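Local coordinates for PEPTIDE N-myristoyltransferase (PDB 1IIC), which catalyses the transfer of the myristoyl group from myristoyl-CoA to the N-terminal glycine of substrate peptides and proteins, at residues E241-R249 with Y319-Q327; L340-Y349 with D370-F380. All blocks are in the same frame, centred on the assembly; numbering follows the deposited sequence.

Interaction 1 of 2, residues E241-R249 with Y319-Q327; sequences ELFKRYQSR and YYATDADFQ
Phe326 and Tyr246 bury the most surface in this interface, in which the helix 241-247 lies at 90° across the end of the strand 319-322, their axes 7.2 Å apart at closest approach. Where helix and strand come closest stands the small Ala321, its CB 3.7 Å from Tyr246 CB and just as near Phe243 CA. Tyr246 keeps its CG anti to the backbone N (chi1 175°), which lays the ring over the strand. Ala321 CA points into one face in a CH-pi contact, 4.2 Å from the ring centroid, while the guanidinium of Arg249 lies over the rim of the opposite face, centred on Tyr246 CE2. The Tyr246 hydroxyl reaches beyond both segments to a weak hydrogen bond with Asp370.

Phe326, set just past the strand in a type I turn that starts at Asp323, is covered on both faces. Asp323 CA sits beneath the ring centre, and Arg245 slides over the other side. There the aliphatic CD makes a CH-pi contact and the guanidinium a cation-pi one, with CZ 4.2 Å from the Phe326 centroid. Leu242 CD1 adds a methyl 3.9 Å from Phe326 CE1. Next to this ring Arg249 grips Asp325 end-on, NH1 to OD2 and NH2 to OD1, each at 2.9 Å, with guanidinium and carboxylate nearly coplanar. Arg249 NE also donates to Tyr246 O, which helps to fix the rotation of the group.

At the other end of the contact Phe243 turns its edge toward the face of Tyr319. The whole is a helix-on-sheet packing: helix 236-247 covers the end of strand 311-322 in the C-terminal half of the enzyme, one of the two acetyltransferase-like (GNAT) halves of the N-myristoyltransferase fold.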
loop_
_atom_site.group_PDB
_atom_site.type_symbol
_atom_site.label_atom_id
_atom_site.label_comp_id
_atom_site.label_asym_id
_atom_site.label_seq_id
_atom_site.Cartn_x
_atom_site.Cartn_y
_atom_site.Cartn_z
ATOM N N GLU A 241 -16.113 -2.879 -13.412
ATOM C CA GLU A 241 -16.178 -4.198 -14.022
ATOM C C GLU A 241 -14.859 -4.491 -14.737
ATOM O O GLU A 241 -14.363 -5.614 -14.713
ATOM C CB GLU A 241 -17.351 -4.261 -15.006
ATOM C CG GLU A 241 -18.041 -5.613 -15.042
ATOM C CD GLU A 241 -18.838 -5.910 -13.778
ATOM O OE1 GLU A 241 -18.962 -7.100 -13.417
ATOM O OE2 GLU A 241 -19.359 -4.962 -13.151
ATOM N N LEU A 242 -14.300 -3.478 -15.385
ATOM C CA LEU A 242 -13.023 -3.642 -16.075
ATOM C C LEU A 242 -11.959 -4.023 -15.044
ATOM O O LEU A 242 -11.148 -4.916 -15.265
ATOM C CB LEU A 242 -12.616 -2.329 -16.753
ATOM C CG LEU A 242 -11.187 -2.271 -17.308
ATOM C CD1 LEU A 242 -11.016 -3.309 -18.396
ATOM C CD2 LEU A 242 -10.897 -0.867 -17.850
ATOM N N PHE A 243 -11.979 -3.333 -13.911
ATOM C CA PHE A 243 -11.011 -3.577 -12.842
ATOM C C PHE A 243 -11.124 -4.994 -12.298
ATOM O O PHE A 243 -10.140 -5.731 -12.264
ATOM C CB PHE A 243 -11.214 -2.575 -11.706
ATOM C CG PHE A 243 -10.262 -2.760 -10.567
ATOM C CD1 PHE A 243 -8.897 -2.537 -10.739
ATOM C CD2 PHE A 243 -10.720 -3.188 -9.329
ATOM C CE1 PHE A 243 -8.007 -2.741 -9.692
ATOM C CE2 PHE A 243 -9.837 -3.393 -8.276
ATOM C CZ PHE A 243 -8.479 -3.170 -8.459
ATOM N N LYS A 244 -12.331 -5.360 -11.876
ATOM C CA LYS A 244 -12.600 -6.688 -11.340
ATOM C C LYS A 244 -12.169 -7.774 -12.313
ATOM O O LYS A 244 -11.596 -8.792 -11.921
ATOM C CB LYS A 244 -14.099 -6.839 -11.046
ATOM C CG LYS A 244 -14.527 -8.268 -10.753
ATOM C CD LYS A 244 -16.027 -8.373 -10.453
ATOM C CE LYS A 244 -16.428 -9.830 -10.200
ATOM N NZ LYS A 244 -17.871 -9.987 -9.830
ATOM N N ARG A 245 -12.459 -7.550 -13.587
ATOM C CA ARG A 245 -12.125 -8.507 -14.620
ATOM C C ARG A 245 -10.612 -8.696 -14.692
ATOM O O ARG A 245 -10.110 -9.822 -14.628
ATOM C CB ARG A 245 -12.661 -8.011 -15.962
ATOM C CG ARG A 245 -13.210 -9.091 -16.857
ATOM C CD ARG A 245 -12.135 -10.058 -17.310
ATOM N NE ARG A 245 -12.113 -10.167 -18.765
ATOM C CZ ARG A 245 -13.169 -10.475 -19.504
ATOM N NH1 ARG A 245 -14.338 -10.710 -18.920
ATOM N NH2 ARG A 245 -13.064 -10.532 -20.828
ATOM N N TYR A 246 -9.891 -7.587 -14.823
ATOM C CA TYR A 246 -8.432 -7.636 -14.904
ATOM C C TYR A 246 -7.826 -8.296 -13.654
ATOM O O TYR A 246 -7.028 -9.220 -13.771
ATOM C CB TYR A 246 -7.877 -6.217 -15.107
ATOM C CG TYR A 246 -6.371 -6.141 -15.073
ATOM C CD1 TYR A 246 -5.703 -5.773 -13.909
ATOM C CD2 TYR A 246 -5.612 -6.521 -16.173
ATOM C CE1 TYR A 246 -4.317 -5.795 -13.837
ATOM C CE2 TYR A 246 -4.227 -6.550 -16.111
ATOM C CZ TYR A 246 -3.585 -6.188 -14.936
ATOM O OH TYR A 246 -2.220 -6.235 -14.855
ATOM N N GLN A 247 -8.249 -7.826 -12.476
ATOM C CA GLN A 247 -7.812 -8.310 -11.156
ATOM C C GLN A 247 -7.962 -9.794 -10.897
ATOM O O GLN A 247 -7.209 -10.370 -10.099
ATOM C CB GLN A 247 -8.621 -7.641 -10.048
ATOM C CG GLN A 247 -7.993 -6.462 -9.403
ATOM C CD GLN A 247 -8.191 -6.492 -7.904
ATOM O OE1 GLN A 247 -9.284 -6.781 -7.402
ATOM N NE2 GLN A 247 -7.136 -6.194 -7.180
ATOM N N SER A 248 -8.983 -10.391 -11.510
ATOM C CA SER A 248 -9.276 -11.802 -11.321
ATOM C C SER A 248 -8.104 -12.701 -11.665
ATOM O O SER A 248 -8.098 -13.869 -11.298
ATOM C CB SER A 248 -10.494 -12.209 -12.158
ATOM O OG SER A 248 -10.208 -12.121 -13.546
ATOM N N ARG A 249 -7.107 -12.160 -12.362
ATOM C CA ARG A 249 -5.940 -12.956 -12.738
ATOM C C ARG A 249 -5.012 -13.201 -11.545
ATOM O O ARG A 249 -4.294 -14.197 -11.500
ATOM C CB ARG A 249 -5.151 -12.248 -13.839
ATOM C CG ARG A 249 -4.388 -11.011 -13.372
ATOM C CD ARG A 249 -3.763 -10.315 -14.571
ATOM N NE ARG A 249 -4.779 -10.053 -15.591
ATOM C CZ ARG A 249 -4.516 -9.824 -16.870
ATOM N NH1 ARG A 249 -3.265 -9.825 -17.304
ATOM N NH2 ARG A 249 -5.511 -9.599 -17.716
ATOM N N TYR A 319 -3.606 1.114 -7.995
ATOM C CA TYR A 319 -4.349 0.121 -8.770
ATOM C C TYR A 319 -4.535 0.545 -10.222
ATOM O O TYR A 319 -4.566 1.735 -10.536
ATOM C CB TYR A 319 -5.722 -0.138 -8.142
ATOM C CG TYR A 319 -5.678 -1.026 -6.923
ATOM C CD1 TYR A 319 -5.421 -2.389 -7.038
ATOM C CD2 TYR A 319 -5.895 -0.505 -5.651
ATOM C CE1 TYR A 319 -5.382 -3.202 -5.920
ATOM C CE2 TYR A 319 -5.860 -1.312 -4.529
ATOM C CZ TYR A 319 -5.602 -2.655 -4.669
ATOM O OH TYR A 319 -5.563 -3.450 -3.549
ATOM N N TYR A 320 -4.659 -0.442 -11.101
ATOM C CA TYR A 320 -4.861 -0.192 -12.519
ATOM C C TYR A 320 -5.492 -1.405 -13.193
ATOM O O TYR A 320 -5.615 -2.475 -12.591
ATOM C CB TYR A 320 -3.530 0.160 -13.191
ATOM C CG TYR A 320 -2.485 -0.933 -13.163
ATOM C CD1 TYR A 320 -2.603 -2.069 -13.977
ATOM C CD2 TYR A 320 -1.350 -0.815 -12.350
ATOM C CE1 TYR A 320 -1.613 -3.056 -13.985
ATOM C CE2 TYR A 320 -0.353 -1.799 -12.349
ATOM C CZ TYR A 320 -0.492 -2.917 -13.170
ATOM O OH TYR A 320 0.489 -3.891 -13.172
ATOM N N ALA A 321 -5.898 -1.224 -14.447
ATOM C CA ALA A 321 -6.524 -2.287 -15.212
ATOM C C ALA A 321 -6.632 -1.878 -16.676
ATOM O O ALA A 321 -6.736 -0.695 -16.994
ATOM C CB ALA A 321 -7.910 -2.583 -14.650
ATOM N N THR A 322 -6.615 -2.868 -17.561
ATOM C CA THR A 322 -6.704 -2.625 -18.995
ATOM C C THR A 322 -7.239 -3.886 -19.662
ATOM O O THR A 322 -7.105 -4.971 -19.114
ATOM C CB THR A 322 -5.302 -2.259 -19.574
ATOM O OG1 THR A 322 -5.397 -2.025 -20.983
ATOM C CG2 THR A 322 -4.303 -3.368 -19.305
ATOM N N ASP A 323 -7.863 -3.743 -20.829
ATOM C CA ASP A 323 -8.393 -4.900 -21.553
ATOM C C ASP A 323 -7.432 -5.356 -22.652
ATOM O O ASP A 323 -7.772 -6.220 -23.458
ATOM C CB ASP A 323 -9.752 -4.577 -22.185
ATOM C CG ASP A 323 -9.692 -3.401 -23.166
ATOM O OD1 ASP A 323 -8.583 -2.985 -23.580
ATOM O OD2 ASP A 323 -10.777 -2.892 -23.532
ATOM N N ALA A 324 -6.232 -4.780 -22.666
ATOM C CA ALA A 324 -5.227 -5.103 -23.678
ATOM C C ALA A 324 -5.027 -6.588 -23.979
ATOM O O ALA A 324 -4.672 -6.940 -25.103
ATOM C CB ALA A 324 -3.888 -4.471 -23.304
ATOM N N ASP A 325 -5.229 -7.465 -22.999
ATOM C CA ASP A 325 -5.041 -8.888 -23.260
ATOM C C ASP A 325 -6.297 -9.741 -23.075
ATOM O O ASP A 325 -6.214 -10.976 -23.045
ATOM C CB ASP A 325 -3.885 -9.452 -22.407
ATOM C CG ASP A 325 -4.259 -9.669 -20.942
ATOM O OD1 ASP A 325 -5.441 -9.494 -20.565
ATOM O OD2 ASP A 325 -3.351 -10.034 -20.159
ATOM N N PHE A 326 -7.453 -9.091 -22.966
ATOM C CA PHE A 326 -8.723 -9.799 -22.784
ATOM C C PHE A 326 -9.084 -10.649 -23.997
ATOM O O PHE A 326 -10.067 -11.384 -23.988
ATOM C CB PHE A 326 -9.866 -8.804 -22.545
ATOM C CG PHE A 326 -9.916 -8.243 -21.155
ATOM C CD1 PHE A 326 -11.048 -7.553 -20.718
ATOM C CD2 PHE A 326 -8.843 -8.398 -20.276
ATOM C CE1 PHE A 326 -11.113 -7.024 -19.429
ATOM C CE2 PHE A 326 -8.899 -7.869 -18.981
ATOM C CZ PHE A 326 -10.037 -7.181 -18.558
ATOM N N GLN A 327 -8.289 -10.529 -25.045
ATOM C CA GLN A 327 -8.526 -11.259 -26.277
ATOM C C GLN A 327 -7.923 -12.660 -26.222
ATOM O O GLN A 327 -8.366 -13.568 -26.923
ATOM C CB GLN A 327 -7.909 -10.466 -27.422
ATOM C CG GLN A 327 -8.266 -10.911 -28.801
ATOM C CD GLN A 327 -7.398 -10.218 -29.831
ATOM O OE1 GLN A 327 -7.105 -9.019 -29.705
ATOM N NE2 GLN A 327 -6.981 -10.960 -30.857
#

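Interaction 2 of 2, residues L340-Y349 with D370-F380; sequences LKTRLCELIY and DNTLFLDDLKF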
loop_
_atom_site.group_PDB
_atom_site.type_symbol
_atom_site.label_atom_id
_atom_site.label_comp_id
_atom_site.label_asym_id
_atom_site.label_seq_id
_atom_site.Cartn_x
_atom_site.Cartn_y
_atom_site.Cartn_z
ATOM N N LEU A 340 -0.116 -6.780 -23.599
ATOM C CA LEU A 340 -0.252 -6.160 -22.275
ATOM C C LEU A 340 0.938 -5.255 -21.944
ATOM O O LEU A 340 0.765 -4.146 -21.434
ATOM C CB LEU A 340 -0.363 -7.232 -21.186
ATOM C CG LEU A 340 -1.118 -6.974 -19.859
ATOM C CD1 LEU A 340 -0.299 -7.532 -18.710
ATOM C CD2 LEU A 340 -1.412 -5.499 -19.632
ATOM N N LYS A 341 2.144 -5.730 -22.240
ATOM C CA LYS A 341 3.345 -4.960 -21.959
ATOM C C LYS A 341 3.372 -3.627 -22.703
ATOM O O LYS A 341 3.744 -2.599 -22.140
ATOM C CB LYS A 341 4.600 -5.756 -22.316
ATOM C CG LYS A 341 5.831 -4.932 -22.063
ATOM C CD LYS A 341 7.110 -5.582 -22.495
ATOM C CE LYS A 341 8.273 -4.704 -22.059
ATOM N NZ LYS A 341 9.524 -5.012 -22.798
ATOM N N THR A 342 2.985 -3.646 -23.974
ATOM C CA THR A 342 2.967 -2.429 -24.772
ATOM C C THR A 342 1.964 -1.420 -24.217
ATOM O O THR A 342 2.230 -0.223 -24.204
ATOM C CB THR A 342 2.622 -2.724 -26.246
ATOM O OG1 THR A 342 3.634 -3.560 -26.807
ATOM C CG2 THR A 342 2.565 -1.417 -27.063
ATOM N N ARG A 343 0.814 -1.900 -23.751
ATOM C CA ARG A 343 -0.198 -0.994 -23.217
ATOM C C ARG A 343 0.201 -0.423 -21.852
ATOM O O ARG A 343 0.067 0.775 -21.604
ATOM C CB ARG A 343 -1.545 -1.713 -23.117
ATOM C CG ARG A 343 -2.719 -0.794 -22.862
ATOM C CD ARG A 343 -2.738 0.344 -23.882
ATOM N NE ARG A 343 -3.980 1.101 -23.846
ATOM C CZ ARG A 343 -4.248 2.131 -24.639
ATOM N NH1 ARG A 343 -3.350 2.538 -25.536
ATOM N NH2 ARG A 343 -5.430 2.735 -24.557
ATOM N N LEU A 344 0.704 -1.282 -20.975
ATOM C CA LEU A 344 1.121 -0.849 -19.644
ATOM C C LEU A 344 2.270 0.141 -19.736
ATOM O O LEU A 344 2.294 1.138 -19.020
ATOM C CB LEU A 344 1.524 -2.053 -18.781
ATOM C CG LEU A 344 0.395 -3.037 -18.433
ATOM C CD1 LEU A 344 0.913 -4.064 -17.437
ATOM C CD2 LEU A 344 -0.810 -2.291 -17.839
ATOM N N CYS A 345 3.230 -0.131 -20.607
ATOM C CA CYS A 345 4.341 0.796 -20.772
ATOM C C CYS A 345 3.796 2.158 -21.206
ATOM O O CYS A 345 4.334 3.192 -20.817
ATOM C CB CYS A 345 5.340 0.272 -21.814
ATOM S SG CYS A 345 6.410 -1.039 -21.201
ATOM N N GLU A 346 2.727 2.156 -22.005
ATOM C CA GLU A 346 2.114 3.405 -22.474
ATOM C C GLU A 346 1.388 4.113 -21.336
ATOM O O GLU A 346 1.637 5.282 -21.056
ATOM C CB GLU A 346 1.105 3.134 -23.601
ATOM C CG GLU A 346 1.702 2.625 -24.906
ATOM C CD GLU A 346 0.637 2.217 -25.934
ATOM O OE1 GLU A 346 1.020 1.912 -27.085
ATOM O OE2 GLU A 346 -0.573 2.194 -25.596
ATOM N N LEU A 347 0.470 3.399 -20.696
ATOM C CA LEU A 347 -0.301 3.959 -19.593
ATOM C C LEU A 347 0.561 4.439 -18.419
ATOM O O LEU A 347 0.370 5.547 -17.903
ATOM C CB LEU A 347 -1.301 2.921 -19.073
ATOM C CG LEU A 347 -2.451 2.483 -19.977
ATOM C CD1 LEU A 347 -3.363 1.561 -19.199
ATOM C CD2 LEU A 347 -3.238 3.688 -20.468
ATOM N N ILE A 348 1.514 3.615 -17.996
ATOM C CA ILE A 348 2.336 3.991 -16.858
ATOM C C ILE A 348 3.336 5.099 -17.189
ATOM O O ILE A 348 3.798 5.808 -16.298
ATOM C CB ILE A 348 3.027 2.742 -16.259
ATOM C CG1 ILE A 348 1.947 1.721 -15.872
ATOM C CG2 ILE A 348 3.836 3.117 -15.003
ATOM C CD1 ILE A 348 0.852 2.277 -14.952
ATOM N N TYR A 349 3.658 5.260 -18.469
ATOM C CA TYR A 349 4.568 6.327 -18.886
ATOM C C TYR A 349 3.800 7.646 -18.712
ATOM O O TYR A 349 4.354 8.658 -18.298
ATOM C CB TYR A 349 4.968 6.145 -20.348
ATOM C CG TYR A 349 6.002 7.137 -20.838
ATOM C CD1 TYR A 349 7.298 7.124 -20.332
ATOM C CD2 TYR A 349 5.701 8.044 -21.854
ATOM C CE1 TYR A 349 8.285 7.988 -20.833
ATOM C CE2 TYR A 349 6.681 8.916 -22.369
ATOM C CZ TYR A 349 7.967 8.876 -21.851
ATOM O OH TYR A 349 8.947 9.703 -22.357
ATOM N N ASP A 370 1.194 -6.813 -12.515
ATOM C CA ASP A 370 1.918 -7.061 -13.769
ATOM C C ASP A 370 3.023 -6.019 -13.962
ATOM O O ASP A 370 3.532 -5.831 -15.064
ATOM C CB ASP A 370 0.951 -7.023 -14.963
ATOM C CG ASP A 370 0.219 -8.343 -15.165
ATOM O OD1 ASP A 370 -1.007 -8.328 -15.420
ATOM O OD2 ASP A 370 0.875 -9.406 -15.074
ATOM N N ASN A 371 3.406 -5.367 -12.869
ATOM C CA ASN A 371 4.417 -4.310 -12.895
ATOM C C ASN A 371 5.768 -4.603 -13.569
ATOM O O ASN A 371 6.334 -3.717 -14.224
ATOM C CB ASN A 371 4.649 -3.790 -11.460
ATOM C CG ASN A 371 3.425 -3.084 -10.886
ATOM O OD1 ASN A 371 3.501 -2.427 -9.844
ATOM N ND2 ASN A 371 2.291 -3.223 -11.557
ATOM N N THR A 372 6.297 -5.816 -13.421
ATOM C CA THR A 372 7.595 -6.135 -14.031
ATOM C C THR A 372 7.619 -6.032 -15.558
ATOM O O THR A 372 8.695 -6.049 -16.165
ATOM C CB THR A 372 8.103 -7.545 -13.628
ATOM O OG1 THR A 372 7.177 -8.542 -14.081
ATOM C CG2 THR A 372 8.277 -7.635 -12.108
ATOM N N LEU A 373 6.447 -5.940 -16.184
ATOM C CA LEU A 373 6.410 -5.807 -17.638
ATOM C C LEU A 373 6.867 -4.412 -18.042
ATOM O O LEU A 373 7.374 -4.226 -19.151
ATOM C CB LEU A 373 4.997 -6.056 -18.196
ATOM C CG LEU A 373 4.485 -7.502 -18.084
ATOM C CD1 LEU A 373 3.057 -7.614 -18.586
ATOM C CD2 LEU A 373 5.397 -8.411 -18.855
ATOM N N PHE A 374 6.693 -3.438 -17.144
ATOM C CA PHE A 374 7.084 -2.057 -17.433
ATOM C C PHE A 374 8.162 -1.433 -16.541
ATOM O O PHE A 374 8.839 -0.500 -16.955
ATOM C CB PHE A 374 5.847 -1.147 -17.421
ATOM C CG PHE A 374 5.149 -1.067 -16.084
ATOM C CD1 PHE A 374 5.689 -0.321 -15.042
ATOM C CD2 PHE A 374 3.932 -1.716 -15.882
ATOM C CE1 PHE A 374 5.030 -0.217 -13.824
ATOM C CE2 PHE A 374 3.261 -1.619 -14.665
ATOM C CZ PHE A 374 3.812 -0.864 -13.631
ATOM N N LEU A 375 8.324 -1.945 -15.328
ATOM C CA LEU A 375 9.290 -1.390 -14.389
ATOM C C LEU A 375 10.648 -0.967 -14.971
ATOM O O LEU A 375 11.001 0.210 -14.907
ATOM C CB LEU A 375 9.476 -2.359 -13.212
ATOM C CG LEU A 375 8.870 -2.032 -11.827
ATOM C CD1 LEU A 375 7.741 -1.031 -11.913
ATOM C CD2 LEU A 375 8.400 -3.338 -11.158
ATOM N N ASP A 376 11.406 -1.901 -15.539
ATOM C CA ASP A 376 12.725 -1.560 -16.096
ATOM C C ASP A 376 12.691 -0.619 -17.304
ATOM O O ASP A 376 13.482 0.324 -17.395
ATOM C CB ASP A 376 13.495 -2.824 -16.489
ATOM C CG ASP A 376 13.842 -3.695 -15.295
ATOM O OD1 ASP A 376 14.347 -3.156 -14.280
ATOM O OD2 ASP A 376 13.613 -4.923 -15.384
ATOM N N ASP A 377 11.783 -0.878 -18.236
ATOM C CA ASP A 377 11.682 -0.046 -19.422
ATOM C C ASP A 377 11.328 1.400 -19.104
ATOM O O ASP A 377 11.736 2.315 -19.820
ATOM C CB ASP A 377 10.650 -0.627 -20.383
ATOM C CG ASP A 377 11.052 -1.990 -20.901
ATOM O OD1 ASP A 377 12.265 -2.297 -20.882
ATOM O OD2 ASP A 377 10.164 -2.755 -21.339
ATOM N N LEU A 378 10.584 1.607 -18.024
ATOM C CA LEU A 378 10.170 2.949 -17.648
ATOM C C LEU A 378 11.097 3.567 -16.614
ATOM O O LEU A 378 10.789 4.593 -16.009
ATOM C CB LEU A 378 8.719 2.925 -17.158
ATOM C CG LEU A 378 7.739 2.554 -18.276
ATOM C CD1 LEU A 378 6.300 2.628 -17.764
ATOM C CD2 LEU A 378 7.933 3.520 -19.454
ATOM N N LYS A 379 12.238 2.919 -16.414
ATOM C CA LYS A 379 13.271 3.409 -15.512
ATOM C C LYS A 379 12.975 3.445 -14.017
ATOM O O LYS A 379 13.465 4.325 -13.309
ATOM C CB LYS A 379 13.734 4.792 -15.994
ATOM C CG LYS A 379 14.125 4.769 -17.471
ATOM C CD LYS A 379 14.478 6.144 -18.028
ATOM C CE LYS A 379 14.791 6.026 -19.521
ATOM N NZ LYS A 379 14.910 7.341 -20.185
ATOM N N PHE A 380 12.164 2.508 -13.535
ATOM C CA PHE A 380 11.913 2.439 -12.104
ATOM C C PHE A 380 13.149 1.699 -11.620
ATOM O O PHE A 380 13.308 0.514 -11.893
ATOM C CB PHE A 380 10.665 1.612 -11.773
ATOM C CG PHE A 380 9.378 2.322 -12.041
ATOM C CD1 PHE A 380 8.922 2.503 -13.341
ATOM C CD2 PHE A 380 8.636 2.844 -10.990
ATOM C CE1 PHE A 380 7.735 3.200 -13.591
ATOM C CE2 PHE A 380 7.453 3.538 -11.225
ATOM C CZ PHE A 380 6.999 3.719 -12.525
#
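Ile348 presses on Phe374, and Cys345 and Tyr349 meet the same loop as helix 334-357 packs along the irregular segment 370-380. That segment winds through short helical turns and ends in a Schellman motif: Phe380 N bonds to Leu375 O, Lys379 N to Asp376 O, and Lys379 takes a positive phi (67°). Several backbone groups are thus met from within. Asn371 O accepts from both Phe374 N and Leu375 N, and Leu378 N reaches Phe374 O, while Leu378 O receives Arg189 NE from strand 182-190. The buried carboxylate of Asp370 is paired with Arg414 and Arg331, and on the helix Arg343 NH1 bonds Glu346 OE2 at 2.8 Å.

Across the interface the polar link is Lys341, whose extended chain runs past Leu373 O to bring NZ 2.8 Å from Asp377 OD2, a salt bridge whose hydrogen bond is weak and whose acceptor is less surely placed. With an alanine here Asp377 would probably lose this positive mate, and Leu373 O the methylenes that flank it.

Apolar contacts do the rest. Leu378 CD1 lies 3.6 Å from Ile348 CB, and Leu340 CD1 packs tightly against Leu373 CD1. Phe374 holds its CG between the backbone N and the carbonyl carbon (chi1 63°), which carries the ring under Ile348; Asn371 O lies over one face and Ile348 CG1 over the other, 3.8 Å from the ring centroid.

How the interactions relate
Along the chain both segments of interaction 1 precede those of interaction 2, and their centres are about 15 Å apart on the same side of the molecule. Strand 311-322, helix 334-357 and strand 362-366 follow in order, and the two strands pair in parallel within the mixed sheet, so helix 334-357 forms a beta-alpha-beta crossover. The first contact sits at the end of its opening strand, the second between its helix and the loop leaving its closing strand. Asp370 joins them through a weak hydrogen bond from its backbone N to Tyr320 OH, and Thr322 touches Leu340 and Arg343. Together they pack helix 236-247 and the crossover into one block of the C-terminal half.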